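Putative aspartate aminotransferase (Thermus thermophilus, PDB 1IUG) probably catalyses pyridoxal 5'-phosphate-dependent transamination, moving an amino group between an amino acid such as aspartate and a 2-oxo acid. Local coordinates at residues H27-E30 with A31-E34; R89-E92 with I93-A97; D105-Y108 with G109-P112; A255-A258 with W259-A262; E300-Q304 with R305-I309. All coordinates share one frame; numbering follows the deposited sequence.

Contact 1: H27-E30 with A31-E34; sequences HRTE and AARE. With PO4 (phosphate ion), chain D.
The carbonyl O of Thr29 takes the first turn's N-H groups: Arg33 N donates to it at 3.1 Å along a nearly straight line (164°), and Ala32 N adds a weak, bent bond. Next, Glu34 N reaches Glu30 O at 3.2 Å. Thr29 holds the N-cap position of helix 30-47, yet its side chain makes no capping bond; with OG1 anti to the backbone N (chi1 -169°), CG2 is the branch that faces the helix, 3.7 Å from Ala32 CB. Arg33 folds back over the loop through its bend at chi2, so that Arg28 O sits over one face of the guanidinium, 3.0 Å from Arg33 NH2 but badly angled for a bond. The firmer partner of Arg33 is Glu226, which also pairs with Arg28. Glu30 offers only a long salt bridge, OE1 to Arg33 NH1 at 3.9 Å: no N-H of Arg33 points at it, so only the charges attract. Glu30 OE2 stands 3.4 Å from Glu34 OE1, like charges at the surface. His27 NE2 donates weakly to phosphate O4 at 3.5 Å, near the ring plane; Arg89 of the second subunit binds the same ion.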
loop_
_atom_site.group_PDB
_atom_site.type_symbol
_atom_site.label_atom_id
_atom_site.label_comp_id
_atom_site.label_asym_id
_atom_site.label_seq_id
_atom_site.Cartn_x
_atom_site.Cartn_y
_atom_site.Cartn_z
ATOM N N HIS A 27 -10.550 -5.800 -10.001
ATOM C CA HIS A 27 -10.913 -6.211 -8.645
ATOM C C HIS A 27 -12.398 -6.461 -8.356
ATOM O O HIS A 27 -12.735 -7.016 -7.308
ATOM C CB HIS A 27 -10.349 -5.214 -7.633
ATOM C CG HIS A 27 -10.889 -3.826 -7.786
ATOM N ND1 HIS A 27 -10.836 -3.133 -8.975
ATOM C CD2 HIS A 27 -11.492 -3.003 -6.896
ATOM C CE1 HIS A 27 -11.383 -1.941 -8.812
ATOM N NE2 HIS A 27 -11.787 -1.837 -7.559
ATOM N N ARG A 28 -13.278 -6.049 -9.268
ATOM C CA ARG A 28 -14.717 -6.247 -9.087
ATOM C C ARG A 28 -15.283 -7.421 -9.891
ATOM O O ARG A 28 -16.478 -7.716 -9.816
ATOM C CB ARG A 28 -15.494 -4.965 -9.410
ATOM C CG ARG A 28 -15.269 -3.827 -8.424
ATOM C CD ARG A 28 -15.690 -4.216 -7.015
ATOM N NE ARG A 28 -14.654 -3.914 -6.026
ATOM C CZ ARG A 28 -14.706 -2.903 -5.164
ATOM N NH1 ARG A 28 -15.750 -2.084 -5.157
ATOM N NH2 ARG A 28 -13.712 -2.708 -4.306
ATOM N N THR A 29 -14.435 -8.080 -10.674
ATOM C CA THR A 29 -14.881 -9.224 -11.460
ATOM C C THR A 29 -15.046 -10.406 -10.499
ATOM O O THR A 29 -14.420 -10.434 -9.439
ATOM C CB THR A 29 -13.875 -9.564 -12.586
ATOM O OG1 THR A 29 -14.465 -10.507 -13.490
ATOM C CG2 THR A 29 -12.595 -10.152 -12.019
ATOM N N GLU A 30 -15.907 -11.359 -10.851
ATOM C CA GLU A 30 -16.146 -12.522 -9.996
ATOM C C GLU A 30 -14.877 -13.341 -9.736
ATOM O O GLU A 30 -14.729 -13.946 -8.672
ATOM C CB GLU A 30 -17.240 -13.413 -10.591
ATOM C CG GLU A 30 -17.731 -14.508 -9.647
ATOM C CD GLU A 30 -18.216 -13.961 -8.303
ATOM O OE1 GLU A 30 -19.042 -13.020 -8.292
ATOM O OE2 GLU A 30 -17.773 -14.476 -7.254
ATOM N N ALA A 31 -13.962 -13.335 -10.702
ATOM C CA ALA A 31 -12.700 -14.059 -10.583
ATOM C C ALA A 31 -11.848 -13.462 -9.466
ATOM O O ALA A 31 -11.224 -14.193 -8.691
ATOM C CB ALA A 31 -11.943 -14.009 -11.898
ATOM N N ALA A 32 -11.839 -12.131 -9.391
ATOM C CA ALA A 32 -11.071 -11.407 -8.381
ATOM C C ALA A 32 -11.644 -11.625 -6.988
ATOM O O ALA A 32 -10.891 -11.837 -6.036
ATOM C CB ALA A 32 -11.030 -9.917 -8.710
ATOM N N ARG A 33 -12.974 -11.571 -6.884
ATOM C CA ARG A 33 -13.691 -11.771 -5.620
ATOM C C ARG A 33 -13.268 -13.096 -5.005
ATOM O O ARG A 33 -12.886 -13.159 -3.837
ATOM C CB ARG A 33 -15.200 -11.872 -5.858
ATOM C CG ARG A 33 -15.861 -10.743 -6.605
ATOM C CD ARG A 33 -15.742 -9.402 -5.916
ATOM N NE ARG A 33 -16.518 -8.380 -6.622
ATOM C CZ ARG A 33 -17.810 -8.484 -6.940
ATOM N NH1 ARG A 33 -18.507 -9.571 -6.622
ATOM N NH2 ARG A 33 -18.415 -7.485 -7.569
ATOM N N GLU A 34 -13.380 -14.156 -5.803
ATOM C CA GLU A 34 -13.045 -15.504 -5.363
ATOM C C GLU A 34 -11.603 -15.656 -4.922
ATOM O O GLU A 34 -11.340 -16.299 -3.912
ATOM C CB GLU A 34 -13.419 -16.533 -6.434
ATOM C CG GLU A 34 -14.932 -16.686 -6.580
ATOM C CD GLU A 34 -15.357 -17.645 -7.681
ATOM O OE1 GLU A 34 -16.500 -17.499 -8.171
ATOM O OE2 GLU A 34 -14.567 -18.545 -8.047
HETATM P P PO4 D . -12.594 2.581 -5.434
HETATM O O1 PO4 D . -13.385 3.092 -6.649
HETATM O O2 PO4 D . -11.277 3.347 -5.271
HETATM O O3 PO4 D . -13.422 2.672 -4.159
HETATM O O4 PO4 D . -12.250 1.073 -5.725
#

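Contact 2: R89-E92 with I93-A97. With PO4 (phosphate ion), chain C.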
loop_
_atom_site.group_PDB
_atom_site.type_symbol
_atom_site.label_atom_id
_atom_site.label_comp_id
_atom_site.label_asym_id
_atom_site.label_seq_id
_atom_site.Cartn_x
_atom_site.Cartn_y
_atom_site.Cartn_z
ATOM N N ARG A 89 8.973 0.637 17.726
ATOM C CA ARG A 89 8.004 1.025 16.712
ATOM C C ARG A 89 6.544 1.074 17.170
ATOM O O ARG A 89 5.800 2.015 16.866
ATOM C CB ARG A 89 8.158 0.082 15.523
ATOM C CG ARG A 89 8.186 0.778 14.161
ATOM C CD ARG A 89 6.898 0.579 13.384
ATOM N NE ARG A 89 7.209 0.395 11.966
ATOM C CZ ARG A 89 8.407 0.500 11.396
ATOM N NH1 ARG A 89 9.471 0.781 12.137
ATOM N NH2 ARG A 89 8.537 0.323 10.089
ATOM N N PHE A 90 6.109 0.066 17.876
ATOM C CA PHE A 90 4.773 0.006 18.387
ATOM C C PHE A 90 4.430 1.145 19.382
ATOM O O PHE A 90 3.297 1.659 19.422
ATOM C CB PHE A 90 4.598 -1.361 19.023
ATOM C CG PHE A 90 3.494 -2.191 18.473
ATOM C CD1 PHE A 90 3.489 -3.564 18.695
ATOM C CD2 PHE A 90 2.437 -1.599 17.788
ATOM C CE1 PHE A 90 2.460 -4.343 18.241
ATOM C CE2 PHE A 90 1.381 -2.389 17.334
ATOM C CZ PHE A 90 1.394 -3.764 17.561
ATOM N N TYR A 91 5.430 1.490 20.200
ATOM C CA TYR A 91 5.349 2.541 21.193
ATOM C C TYR A 91 5.000 3.889 20.549
ATOM O O TYR A 91 4.084 4.580 20.997
ATOM C CB TYR A 91 6.681 2.627 21.953
ATOM C CG TYR A 91 6.839 3.867 22.820
ATOM C CD1 TYR A 91 6.080 4.034 23.978
ATOM C CD2 TYR A 91 7.743 4.879 22.475
ATOM C CE1 TYR A 91 6.210 5.177 24.770
ATOM C CE2 TYR A 91 7.883 6.027 23.266
ATOM C CZ TYR A 91 7.111 6.166 24.411
ATOM O OH TYR A 91 7.223 7.292 25.198
ATOM N N GLU A 92 5.728 4.241 19.488
ATOM C CA GLU A 92 5.502 5.493 18.765
ATOM C C GLU A 92 4.104 5.530 18.153
ATOM O O GLU A 92 3.436 6.560 18.183
ATOM C CB GLU A 92 6.556 5.688 17.674
ATOM C CG GLU A 92 7.987 5.848 18.186
ATOM C CD GLU A 92 9.011 5.958 17.059
ATOM O OE1 GLU A 92 8.621 6.259 15.908
ATOM O OE2 GLU A 92 10.213 5.739 17.322
ATOM N N ILE A 93 3.663 4.403 17.603
ATOM C CA ILE A 93 2.327 4.306 17.012
ATOM C C ILE A 93 1.258 4.553 18.082
ATOM O O ILE A 93 0.260 5.233 17.829
ATOM C CB ILE A 93 2.104 2.916 16.353
ATOM C CG1 ILE A 93 2.921 2.812 15.062
ATOM C CG2 ILE A 93 0.615 2.671 16.081
ATOM C CD1 ILE A 93 2.851 1.461 14.392
ATOM N N ALA A 94 1.480 4.001 19.273
ATOM C CA ALA A 94 0.550 4.156 20.391
ATOM C C ALA A 94 0.464 5.620 20.822
ATOM O O ALA A 94 -0.620 6.121 21.125
ATOM C CB ALA A 94 0.978 3.278 21.559
ATOM N N LEU A 95 1.611 6.299 20.842
ATOM C CA LEU A 95 1.656 7.711 21.201
ATOM C C LEU A 95 0.850 8.542 20.205
ATOM O O LEU A 95 -0.058 9.279 20.600
ATOM C CB LEU A 95 3.099 8.223 21.242
ATOM C CG LEU A 95 3.909 7.870 22.488
ATOM C CD1 LEU A 95 5.328 8.401 22.349
ATOM C CD2 LEU A 95 3.232 8.458 23.726
ATOM N N GLU A 96 1.153 8.384 18.915
ATOM C CA GLU A 96 0.461 9.134 17.866
ATOM C C GLU A 96 -1.042 8.840 17.855
ATOM O O GLU A 96 -1.846 9.695 17.486
ATOM C CB GLU A 96 1.093 8.844 16.497
ATOM C CG GLU A 96 0.674 9.801 15.367
ATOM C CD GLU A 96 -0.679 9.475 14.759
ATOM O OE1 GLU A 96 -1.014 8.279 14.643
ATOM O OE2 GLU A 96 -1.414 10.417 14.387
ATOM N N ALA A 97 -1.420 7.637 18.281
ATOM C CA ALA A 97 -2.828 7.252 18.332
ATOM C C ALA A 97 -3.549 7.888 19.532
ATOM O O ALA A 97 -4.732 7.634 19.767
ATOM C CB ALA A 97 -2.950 5.739 18.375
HETATM P P PO4 C . 11.878 -0.770 7.959
HETATM O O1 PO4 C . 11.931 0.372 6.931
HETATM O O2 PO4 C . 12.982 -0.617 9.011
HETATM O O3 PO4 C . 10.513 -0.842 8.632
HETATM O O4 PO4 C . 12.138 -2.102 7.165
#
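Four successive i to i+4 bonds run through the last turns of helix 85-96. Ile93 N donates to Arg89 O, Ala94 N to Phe90 O and Leu95 N to Tyr91 O, and the series ends with Glu96 N on Glu92 O, the straightest of the four at 175° and 3.0 Å. Ala97, already beyond the helix, still returns its N-H to Ile93 O. This is the helix of the beta-alpha-beta unit made with strands 77-82 and 100-105. Leu95 lies over a face of the Tyr91 ring: CD1 is 3.5 Å from Tyr91 CZ, while CG stands 4.1 Å above the ring plane, displaced toward the rim. Tyr91 CG is anti to the backbone N (chi1 168°), which swings the ring along the helix toward Leu95; Arg103 adds a cation-pi contact to the same ring. On the side of the second subunit, Ile93 CG1 packs 3.5 Å from Arg89 O, and its side chain touches Tyr211 of that subunit. Glu92 uses OE1 to bind the hydroxyl of the same Tyr211. Arg89, bent at chi2 and chi3, carries its guanidinium out from the side of the helix, where NH2 donates to phosphate O3 at 2.7 Å, the oxygen near the guanidinium plane; Thr61 OG1 is a second partner of NH2. The chemistry is divided: Tyr91 faces the sheet and carries Leu95 over one ring face; the polar end of Glu92 goes to the neighbouring subunit and that of Arg89 to Thr61 and an anion, probably from the crystallisation liquor, which its positive charge probably helps to hold.

Contact 3: D105-Y108 with G109-P112; sequences DYPY and GDTP
Tyr106 and Pro112 meet because the tyrosine's CG is anti to its carbonyl carbon (chi1 -68°) and its ring is turned broadside (chi2 87°), presenting a face to the returning chain. Pro112 CA lies over that face, 4.1 Å from the ring centroid and 28° off the normal, a CH-pi contact. The peptide carbon of Thr111 covers the same ring, and Pro112 CB comes within 4.0 Å of Tyr106 CZ. The hydroxyl, beside Pro112 CB, is hydrogen-bonded to Asp116, which probably helps to set the ring's position. The chain doubles back between these residues through a type II beta turn, Pro107 to Asp110, in the loop that leaves edge strand 100-105 of the large mixed sheet. Asp110 N closes the turn on Pro107 O at 2.9 Å. Gly109 takes the third place with positive phi, where a CB would be pressed against the carbonyl O of Tyr108. The side chain of Asp110 crosses that of Pro107 at a slant: CB is 3.3 Å from Pro107 O, and OD2 approaches Pro107 CD at 4.1 Å. Its OD1, 4.1 Å from Pro107 CB, is salt-bridged to Lys278, a charge that probably helps to offset the carboxylate. The ring of Tyr108 leaves the turn and packs on Thr134 and Pro315, while Tyr106 and Pro112 both rest on Tyr83 and on Pro81 of strand 77-82.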
loop_
_atom_site.group_PDB
_atom_site.type_symbol
_atom_site.label_atom_id
_atom_site.label_comp_id
_atom_site.label_asym_id
_atom_site.label_seq_id
_atom_site.Cartn_x
_atom_site.Cartn_y
_atom_site.Cartn_z
ATOM N N ASP A 105 11.576 -0.451 29.187
ATOM C CA ASP A 105 12.783 -0.733 28.414
ATOM C C ASP A 105 13.574 -1.972 28.799
ATOM O O ASP A 105 13.795 -2.250 29.977
ATOM C CB ASP A 105 13.727 0.472 28.429
ATOM C CG ASP A 105 13.247 1.597 27.541
ATOM O OD1 ASP A 105 13.512 1.543 26.321
ATOM O OD2 ASP A 105 12.611 2.538 28.067
ATOM N N TYR A 106 14.018 -2.698 27.779
ATOM C CA TYR A 106 14.828 -3.892 27.952
ATOM C C TYR A 106 16.027 -3.762 27.035
ATOM O O TYR A 106 15.951 -3.111 25.993
ATOM C CB TYR A 106 14.055 -5.151 27.557
ATOM C CG TYR A 106 12.907 -5.482 28.465
ATOM C CD1 TYR A 106 11.651 -4.926 28.253
ATOM C CD2 TYR A 106 13.074 -6.355 29.540
ATOM C CE1 TYR A 106 10.587 -5.226 29.085
ATOM C CE2 TYR A 106 12.019 -6.663 30.377
ATOM C CZ TYR A 106 10.776 -6.096 30.143
ATOM O OH TYR A 106 9.711 -6.413 30.948
ATOM N N PRO A 107 17.172 -4.330 27.437
ATOM C CA PRO A 107 18.365 -4.253 26.589
ATOM C C PRO A 107 18.074 -4.977 25.272
ATOM O O PRO A 107 17.418 -6.024 25.271
ATOM C CB PRO A 107 19.404 -5.021 27.405
ATOM C CG PRO A 107 18.980 -4.759 28.819
ATOM C CD PRO A 107 17.486 -4.932 28.745
ATOM N N TYR A 108 18.510 -4.400 24.156
ATOM C CA TYR A 108 18.300 -5.025 22.854
ATOM C C TYR A 108 18.869 -6.441 22.896
ATOM O O TYR A 108 20.032 -6.644 23.245
ATOM C CB TYR A 108 18.966 -4.210 21.738
ATOM C CG TYR A 108 18.107 -3.093 21.165
ATOM C CD1 TYR A 108 18.092 -2.838 19.792
ATOM C CD2 TYR A 108 17.322 -2.286 21.991
ATOM C CE1 TYR A 108 17.321 -1.806 19.254
ATOM C CE2 TYR A 108 16.544 -1.247 21.460
ATOM C CZ TYR A 108 16.552 -1.015 20.093
ATOM O OH TYR A 108 15.808 0.015 19.563
ATOM N N GLY A 109 18.019 -7.419 22.597
ATOM C CA GLY A 109 18.433 -8.810 22.624
ATOM C C GLY A 109 17.639 -9.572 23.669
ATOM O O GLY A 109 17.561 -10.802 23.635
ATOM N N ASP A 110 17.053 -8.828 24.606
ATOM C CA ASP A 110 16.245 -9.401 25.681
ATOM C C ASP A 110 14.757 -9.373 25.344
ATOM O O ASP A 110 14.339 -8.737 24.377
ATOM C CB ASP A 110 16.475 -8.640 26.993
ATOM C CG ASP A 110 17.819 -8.950 27.630
ATOM O OD1 ASP A 110 18.825 -9.084 26.898
ATOM O OD2 ASP A 110 17.869 -9.052 28.876
ATOM N N THR A 111 13.972 -10.089 26.141
ATOM C CA THR A 111 12.523 -10.150 25.970
ATOM C C THR A 111 11.861 -9.969 27.334
ATOM O O THR A 111 12.470 -10.242 28.370
ATOM C CB THR A 111 12.060 -11.498 25.354
ATOM O OG1 THR A 111 12.542 -12.587 26.149
ATOM C CG2 THR A 111 12.565 -11.644 23.927
ATOM N N PRO A 112 10.607 -9.496 27.348
ATOM C CA PRO A 112 9.846 -9.268 28.581
ATOM C C PRO A 112 9.576 -10.540 29.381
ATOM O O PRO A 112 9.436 -11.621 28.813
ATOM C CB PRO A 112 8.532 -8.679 28.063
ATOM C CG PRO A 112 8.914 -8.050 26.770
ATOM C CD PRO A 112 9.828 -9.070 26.174
#

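Contact 4: A255-A258 with W259-A262; sequences ALKA and WQNA
Gln260 reaches back one turn across Leu256 and Lys257. Its CB lies 3.5 Å from Leu256 O, and CG, anti to the carbonyl carbon (chi1 -73°), touches the same oxygen at 3.3 Å. The chain then runs extended, bringing CD to 3.8 Å from Leu256 CG, so that the flat amide rests on the leucine's branch point. At the tip the amide's two ends part company. OE1 lies close against Lys257 CD and CE, the two side chains side by side and pointing the same way, though the short 3.1 Å approach of OE1 to CD is doubtful in detail. NE2 lies 4.1 Å from Leu256 CD1, in van der Waals contact, and is hydrogen-bonded to Tyr329 O, just ahead of helix 331-348, with a weaker bond to Asp330 O. All this lies within helix 250-270, whose backbone links the residues by i to i+4 bonds; Gln260 N donates to Leu256 O at 2.8 Å. Among the side-chain atoms of Leu256, CD1 comes nearest the indole of Trp259, 4.4 Å from CE3, and Leu256 O lies at the ring's edge. The ring packs on Ala334 and Leu335 of helix 331-348, with Arg331 in a cation-pi contact.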
loop_
_atom_site.group_PDB
_atom_site.type_symbol
_atom_site.label_atom_id
_atom_site.label_comp_id
_atom_site.label_asym_id
_atom_site.label_seq_id
_atom_site.Cartn_x
_atom_site.Cartn_y
_atom_site.Cartn_z
ATOM N N ALA A 255 9.803 -26.567 10.209
ATOM C CA ALA A 255 10.984 -27.318 10.626
ATOM C C ALA A 255 12.186 -26.953 9.752
ATOM O O ALA A 255 13.310 -26.860 10.241
ATOM C CB ALA A 255 10.716 -28.826 10.571
ATOM N N LEU A 256 11.948 -26.748 8.460
ATOM C CA LEU A 256 13.022 -26.370 7.547
ATOM C C LEU A 256 13.571 -24.995 7.926
ATOM O O LEU A 256 14.781 -24.814 8.043
ATOM C CB LEU A 256 12.525 -26.335 6.100
ATOM C CG LEU A 256 13.559 -25.854 5.072
ATOM C CD1 LEU A 256 14.693 -26.870 4.970
ATOM C CD2 LEU A 256 12.899 -25.652 3.712
ATOM N N LYS A 257 12.676 -24.034 8.135
ATOM C CA LYS A 257 13.098 -22.690 8.491
ATOM C C LYS A 257 13.869 -22.648 9.817
ATOM O O LYS A 257 14.867 -21.927 9.937
ATOM C CB LYS A 257 11.908 -21.723 8.446
ATOM C CG LYS A 257 11.505 -21.395 6.994
ATOM C CD LYS A 257 12.709 -20.745 6.290
ATOM C CE LYS A 257 12.494 -20.374 4.838
ATOM N NZ LYS A 257 11.145 -20.703 4.317
ATOM N N ALA A 258 13.462 -23.486 10.768
ATOM C CA ALA A 258 14.134 -23.565 12.065
ATOM C C ALA A 258 15.522 -24.178 11.893
ATOM O O ALA A 258 16.492 -23.733 12.514
ATOM C CB ALA A 258 13.312 -24.395 13.046
ATOM N N TRP A 259 15.609 -25.194 11.037
ATOM C CA TRP A 259 16.876 -25.866 10.766
ATOM C C TRP A 259 17.852 -24.940 10.033
ATOM O O TRP A 259 19.038 -24.896 10.358
ATOM C CB TRP A 259 16.633 -27.144 9.955
ATOM C CG TRP A 259 17.896 -27.841 9.551
ATOM C CD1 TRP A 259 18.598 -28.752 10.283
ATOM C CD2 TRP A 259 18.633 -27.650 8.332
ATOM N NE1 TRP A 259 19.729 -29.138 9.601
ATOM C CE2 TRP A 259 19.776 -28.476 8.402
ATOM C CE3 TRP A 259 18.438 -26.857 7.193
ATOM C CZ2 TRP A 259 20.725 -28.532 7.375
ATOM C CZ3 TRP A 259 19.381 -26.911 6.173
ATOM C CH2 TRP A 259 20.511 -27.744 6.272
ATOM N N GLN A 260 17.339 -24.192 9.057
ATOM C CA GLN A 260 18.148 -23.260 8.269
ATOM C C GLN A 260 18.761 -22.142 9.108
ATOM O O GLN A 260 19.913 -21.764 8.896
ATOM C CB GLN A 260 17.314 -22.645 7.135
ATOM C CG GLN A 260 17.014 -23.604 5.986
ATOM C CD GLN A 260 16.088 -23.005 4.936
ATOM O OE1 GLN A 260 15.141 -22.294 5.265
ATOM N NE2 GLN A 260 16.349 -23.307 3.667
ATOM N N ASN A 261 17.986 -21.609 10.050
ATOM C CA ASN A 261 18.460 -20.532 10.906
ATOM C C ASN A 261 19.478 -21.052 11.916
ATOM O O ASN A 261 20.476 -20.384 12.199
ATOM C CB ASN A 261 17.291 -19.865 11.632
ATOM C CG ASN A 261 17.629 -18.469 12.107
ATOM O OD1 ASN A 261 18.024 -17.614 11.314
ATOM N ND2 ASN A 261 17.479 -18.227 13.404
ATOM N N ALA A 262 19.221 -22.248 12.446
ATOM C CA ALA A 262 20.117 -22.878 13.412
ATOM C C ALA A 262 21.448 -23.183 12.726
ATOM O O ALA A 262 22.503 -23.192 13.362
ATOM C CB ALA A 262 19.495 -24.153 13.951
#

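Contact 5: E300-Q304 with R305-I309; sequences EAFAQ and RGAVI
Phe302 and Ile309 form the closely packed side of this contact, crossing at about a right angle. Ile309 CG2 sits over a face of the phenyl ring, 4.0 Å from its centroid and 3.6 Å from Phe302 CG, in a CH-pi contact, and CD1 of the isoleucine adds a second touch at Phe302 CD1. Ile309 places CG1 between its backbone N and carbonyl carbon (chi1 67°), so CG2, anti to the carbonyl carbon, is the branch laid on the ring. Ala307 CB comes in obliquely at 4.3 Å from Phe302 CD2. Leu323 of strand 320-323 and Val344 of helix 331-348 also pack on Phe302, burying it where the sheet meets the helix. The other flank is polar and faces solvent more, with Gln304 exposed and Arg305 partly exposed. These two run side by side, their amide and guanidinium planes 45° apart, and Arg305 NH1 is 3.3 Å from Gln304 CG. The stem of Arg305, bent at chi2 over the end of helix 295-303, still lies close to the backbone, with CG 3.0 Å from Ala301 O, and its NH2 forms a salt bridge to Glu347. Between the two flanks a Schellman motif ends the helix: Ala307 N bonds to Phe302 O, Gly306 N to Ala303 O at 2.8 Å, and Gly306 takes positive phi. Arg305 N is a further donor to Phe302 O, from the opposite face of its carbonyl plane. Carbonyls of the last turn are thus satisfied, and the cationic Arg305 near this carbonyl end probably interacts favourably with the helix dipole.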
loop_
_atom_site.group_PDB
_atom_site.type_symbol
_atom_site.label_atom_id
_atom_site.label_comp_id
_atom_site.label_asym_id
_atom_site.label_seq_id
_atom_site.Cartn_x
_atom_site.Cartn_y
_atom_site.Cartn_z
ATOM N N GLU A 300 31.079 -5.831 2.998
ATOM C CA GLU A 300 31.790 -5.970 1.728
ATOM C C GLU A 300 32.255 -7.393 1.440
ATOM O O GLU A 300 32.328 -7.799 0.279
ATOM C CB GLU A 300 32.970 -4.996 1.656
ATOM C CG GLU A 300 32.547 -3.535 1.548
ATOM C CD GLU A 300 33.726 -2.574 1.586
ATOM O OE1 GLU A 300 33.919 -1.906 2.629
ATOM O OE2 GLU A 300 34.457 -2.482 0.574
ATOM N N ALA A 301 32.559 -8.152 2.490
ATOM C CA ALA A 301 32.997 -9.536 2.327
ATOM C C ALA A 301 31.866 -10.369 1.726
ATOM O O ALA A 301 32.096 -11.210 0.856
ATOM C CB ALA A 301 33.436 -10.116 3.660
ATOM N N PHE A 302 30.644 -10.138 2.195
ATOM C CA PHE A 302 29.487 -10.854 1.671
ATOM C C PHE A 302 29.139 -10.340 0.273
ATOM O O PHE A 302 28.826 -11.124 -0.624
ATOM C CB PHE A 302 28.284 -10.708 2.613
ATOM C CG PHE A 302 28.250 -11.727 3.717
ATOM C CD1 PHE A 302 28.583 -11.376 5.020
ATOM C CD2 PHE A 302 27.896 -13.047 3.449
ATOM C CE1 PHE A 302 28.567 -12.324 6.043
ATOM C CE2 PHE A 302 27.875 -14.005 4.465
ATOM C CZ PHE A 302 28.212 -13.641 5.766
ATOM N N ALA A 303 29.236 -9.024 0.087
ATOM C CA ALA A 303 28.934 -8.392 -1.198
ATOM C C ALA A 303 29.772 -8.945 -2.348
ATOM O O ALA A 303 29.238 -9.214 -3.427
ATOM C CB ALA A 303 29.095 -6.876 -1.105
ATOM N N GLN A 304 31.074 -9.127 -2.122
ATOM C CA GLN A 304 31.943 -9.657 -3.170
ATOM C C GLN A 304 31.613 -11.117 -3.504
ATOM O O GLN A 304 32.053 -11.642 -4.525
ATOM C CB GLN A 304 33.434 -9.469 -2.824
ATOM C CG GLN A 304 33.916 -10.147 -1.549
ATOM C CD GLN A 304 35.381 -9.837 -1.225
ATOM O OE1 GLN A 304 35.707 -8.758 -0.719
ATOM N NE2 GLN A 304 36.266 -10.794 -1.503
ATOM N N ARG A 305 30.816 -11.754 -2.647
ATOM C CA ARG A 305 30.385 -13.139 -2.848
ATOM C C ARG A 305 29.004 -13.121 -3.516
ATOM O O ARG A 305 28.426 -14.172 -3.788
ATOM C CB ARG A 305 30.259 -13.880 -1.509
ATOM C CG ARG A 305 31.457 -13.822 -0.574
ATOM C CD ARG A 305 32.709 -14.412 -1.183
ATOM N NE ARG A 305 33.662 -14.852 -0.161
ATOM C CZ ARG A 305 34.428 -14.041 0.566
ATOM N NH1 ARG A 305 34.367 -12.726 0.404
ATOM N NH2 ARG A 305 35.277 -14.550 1.446
ATOM N N GLY A 306 28.461 -11.920 -3.716
ATOM C CA GLY A 306 27.156 -11.767 -4.343
ATOM C C GLY A 306 25.968 -11.835 -3.394
ATOM O O GLY A 306 24.850 -12.134 -3.819
ATOM N N ALA A 307 26.192 -11.530 -2.119
ATOM C CA ALA A 307 25.121 -11.578 -1.126
ATOM C C ALA A 307 24.847 -10.232 -0.466
ATOM O O ALA A 307 25.746 -9.409 -0.300
ATOM C CB ALA A 307 25.436 -12.627 -0.061
ATOM N N VAL A 308 23.589 -10.021 -0.094
ATOM C CA VAL A 308 23.172 -8.791 0.571
ATOM C C VAL A 308 22.777 -9.142 1.998
ATOM O O VAL A 308 21.940 -10.026 2.221
ATOM C CB VAL A 308 21.960 -8.129 -0.134
ATOM C CG1 VAL A 308 21.613 -6.812 0.548
ATOM C CG2 VAL A 308 22.262 -7.899 -1.615
ATOM N N ILE A 309 23.399 -8.458 2.956
ATOM C CA ILE A 309 23.134 -8.679 4.372
ATOM C C ILE A 309 22.623 -7.397 5.028
ATOM O O ILE A 309 22.569 -6.345 4.391
ATOM C CB ILE A 309 24.405 -9.156 5.114
ATOM C CG1 ILE A 309 25.454 -8.037 5.149
ATOM C CG2 ILE A 309 24.971 -10.402 4.426
ATOM C CD1 ILE A 309 26.621 -8.323 6.061
#

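The five contacts follow one another along the chain without overlap. Contacts 2 and 3 are the nearest in space, with centres about 18 Å apart: one lies on helix 85-96, the other in the loop leaving strand 100-105, so both belong to the surroundings of the seven-stranded mixed sheet. Contacts 4 and 5, centres about 22 Å apart, share helix 331-348 as a packing partner, and contact 5 runs into the five-stranded sheet. Contact 1 stands apart at the start of helix 30-47, about 45 Å from contact 3 between centres. Contacts 1, 2 and 5 lie at or near the subunit interface, whereas contacts 3 and 4 have no partner from the other chain.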